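Local coordinates for protein HIAXHD3 (Humicola insolens, PDB 3ZXK) that probably removes arabinofuranose side chains from arabinoxylan as a family GH43 arabinofuranosidase, at residues 404-409 / 506-511. Numbering follows the deposited sequence.
Sequences RDRAAY and TGYRFG
The carbonyl oxygen of T506 is gripped by two nitrogens of the R404 guanidinium. NE of R404 makes the strong bond to T506 O, at 2.7 Å; it lies in the carbonyl plane, with a C=O...N angle of 159°. NH2 of R404 adds a weak one to the same oxygen at 3.1 Å. NH1 of R404 makes a salt bridge with OD1 of D405, 2.9 Å away, its hydrogen bond a weak, bent one. The NE bond to T506 O, in the loop before strand 509-516, is thus the main tie on the guanidinium, and D405 adds a weaker, charged one. R404 reaches that far because its chain runs extended from CG to NE, with CG anti to the backbone N (chi1 -151°). On the way it passes over one face of the Y508 ring: CD makes a CH-pi contact 3.8 Å from the ring centroid, and CB of R404 packs on the same ring at 3.6 Å from CE1. Beyond the ring, the Y508 hydroxyl donates to the backbone O of R406 (OH to O, 2.7 Å), approaching slightly tilted from that carbonyl plane, and it is hydrogen-bonded to the backbone N of T499. A phenylalanine in place of Y508 would probably leave the R406 carbonyl without this donor and the T499 amide without its partner. NH1 of R406 hydrogen-bonds A497 O and forms a salt bridge with E474. All this sits in the C-terminal concanavalin A-like domain, where strands 406-415 and 509-516 belong to one antiparallel sheet with strand 396-403 between them; F496 of strand 490-497, from the other large sheet of the domain, packs against Y508 and R406.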
loop_
_atom_site.group_PDB
_atom_site.type_symbol
_atom_site.label_atom_id
_atom_site.label_comp_id
_atom_site.label_asym_id
_atom_site.label_seq_id
_atom_site.Cartn_x
_atom_site.Cartn_y
_atom_site.Cartn_z
ATOM N N ARG A 404 7.803 8.066 7.923
ATOM C CA ARG A 404 7.057 8.890 6.982
ATOM C C ARG A 404 7.893 10.164 6.794
ATOM O O ARG A 404 9.057 10.239 7.223
ATOM C CB ARG A 404 5.641 9.195 7.489
ATOM C CG ARG A 404 4.631 9.396 6.383
ATOM C CD ARG A 404 3.339 10.018 6.886
ATOM N NE ARG A 404 2.319 10.133 5.846
ATOM C CZ ARG A 404 1.847 11.280 5.339
ATOM N NH1 ARG A 404 2.340 12.464 5.698
ATOM N NH2 ARG A 404 0.852 11.241 4.456
ATOM N N ASP A 405 7.294 11.184 6.183
ATOM C CA ASP A 405 7.987 12.460 5.955
ATOM C C ASP A 405 8.252 13.274 7.243
ATOM O O ASP A 405 9.095 14.154 7.223
ATOM C CB ASP A 405 7.227 13.329 4.949
ATOM C CG ASP A 405 5.793 13.615 5.364
ATOM O OD1 ASP A 405 5.158 12.765 6.024
ATOM O OD2 ASP A 405 5.299 14.695 4.991
ATOM N N ARG A 406 7.517 13.005 8.321
ATOM C CA ARG A 406 7.873 13.490 9.675
ATOM C C ARG A 406 8.022 12.256 10.531
ATOM O O ARG A 406 7.042 11.582 10.826
ATOM C CB ARG A 406 6.782 14.389 10.265
ATOM C CG ARG A 406 7.242 15.147 11.513
ATOM C CD ARG A 406 6.097 15.471 12.442
ATOM N NE ARG A 406 5.317 16.579 11.890
ATOM C CZ ARG A 406 4.189 17.032 12.413
ATOM N NH1 ARG A 406 3.719 16.495 13.544
ATOM N NH2 ARG A 406 3.552 18.034 11.819
ATOM N N ALA A 407 9.251 11.950 10.926
ATOM C CA ALA A 407 9.564 10.641 11.505
ATOM C C ALA A 407 10.262 10.720 12.872
ATOM O O ALA A 407 10.803 11.739 13.253
ATOM C CB ALA A 407 10.413 9.858 10.517
ATOM N N ALA A 408 10.306 9.598 13.585
ATOM C CA ALA A 408 11.020 9.487 14.858
ATOM C C ALA A 408 11.367 8.034 15.001
ATOM O O ALA A 408 10.712 7.165 14.390
ATOM C CB ALA A 408 10.144 9.930 16.043
ATOM N N TYR A 409 12.363 7.749 15.832
ATOM C CA TYR A 409 12.771 6.382 16.066
ATOM C C TYR A 409 13.341 6.152 17.454
ATOM O O TYR A 409 13.727 7.112 18.130
ATOM C CB TYR A 409 13.748 5.896 15.007
ATOM C CG TYR A 409 15.160 6.467 14.953
ATOM C CD1 TYR A 409 16.133 6.121 15.926
ATOM C CD2 TYR A 409 15.569 7.262 13.880
ATOM C CE1 TYR A 409 17.446 6.571 15.830
ATOM C CE2 TYR A 409 16.878 7.714 13.764
ATOM C CZ TYR A 409 17.806 7.379 14.763
ATOM O OH TYR A 409 19.112 7.756 14.666
ATOM N N THR A 506 1.380 8.103 1.233
ATOM C CA THR A 506 1.454 6.881 2.026
ATOM C C THR A 506 1.238 7.194 3.514
ATOM O O THR A 506 1.613 8.255 3.979
ATOM C CB THR A 506 2.861 6.273 1.831
ATOM O OG1 THR A 506 3.039 6.022 0.439
ATOM C CG2 THR A 506 3.043 4.940 2.607
ATOM N N GLY A 507 0.624 6.286 4.255
ATOM C CA GLY A 507 0.470 6.479 5.689
ATOM C C GLY A 507 1.741 6.214 6.470
ATOM O O GLY A 507 2.772 5.814 5.907
ATOM N N TYR A 508 1.677 6.487 7.775
ATOM C CA TYR A 508 2.769 6.130 8.652
ATOM C C TYR A 508 3.015 4.640 8.646
ATOM O O TYR A 508 2.047 3.838 8.668
ATOM C CB TYR A 508 2.471 6.561 10.083
ATOM C CG TYR A 508 2.952 7.964 10.367
ATOM C CD1 TYR A 508 4.280 8.209 10.724
ATOM C CD2 TYR A 508 2.097 9.057 10.242
ATOM C CE1 TYR A 508 4.725 9.495 11.005
ATOM C CE2 TYR A 508 2.540 10.372 10.501
ATOM C CZ TYR A 508 3.875 10.583 10.869
ATOM O OH TYR A 508 4.348 11.836 11.149
ATOM N N ARG A 509 4.292 4.265 8.682
ATOM C CA ARG A 509 4.662 2.834 8.740
ATOM C C ARG A 509 5.560 2.520 9.931
ATOM O O ARG A 509 6.180 3.422 10.513
ATOM C CB ARG A 509 5.374 2.402 7.438
ATOM C CG ARG A 509 4.429 2.423 6.262
ATOM C CD ARG A 509 5.105 1.849 5.056
ATOM N NE ARG A 509 4.118 1.657 3.998
ATOM C CZ ARG A 509 4.268 0.809 2.983
ATOM N NH1 ARG A 509 5.377 0.070 2.895
ATOM N NH2 ARG A 509 3.328 0.697 2.074
ATOM N N PHE A 510 5.617 1.229 10.273
ATOM C CA PHE A 510 6.638 0.687 11.173
ATOM C C PHE A 510 7.833 0.254 10.313
ATOM O O PHE A 510 7.653 -0.319 9.230
ATOM C CB PHE A 510 6.164 -0.582 11.910
ATOM C CG PHE A 510 5.065 -0.367 12.920
ATOM C CD1 PHE A 510 5.128 0.643 13.887
ATOM C CD2 PHE A 510 4.011 -1.258 12.958
ATOM C CE1 PHE A 510 4.115 0.775 14.836
ATOM C CE2 PHE A 510 2.993 -1.137 13.905
ATOM C CZ PHE A 510 3.050 -0.114 14.837
ATOM N N GLY A 511 9.044 0.532 10.765
ATOM C CA GLY A 511 10.204 0.085 10.028
ATOM C C GLY A 511 11.406 -0.222 10.872
ATOM O O GLY A 511 11.484 0.163 12.035
#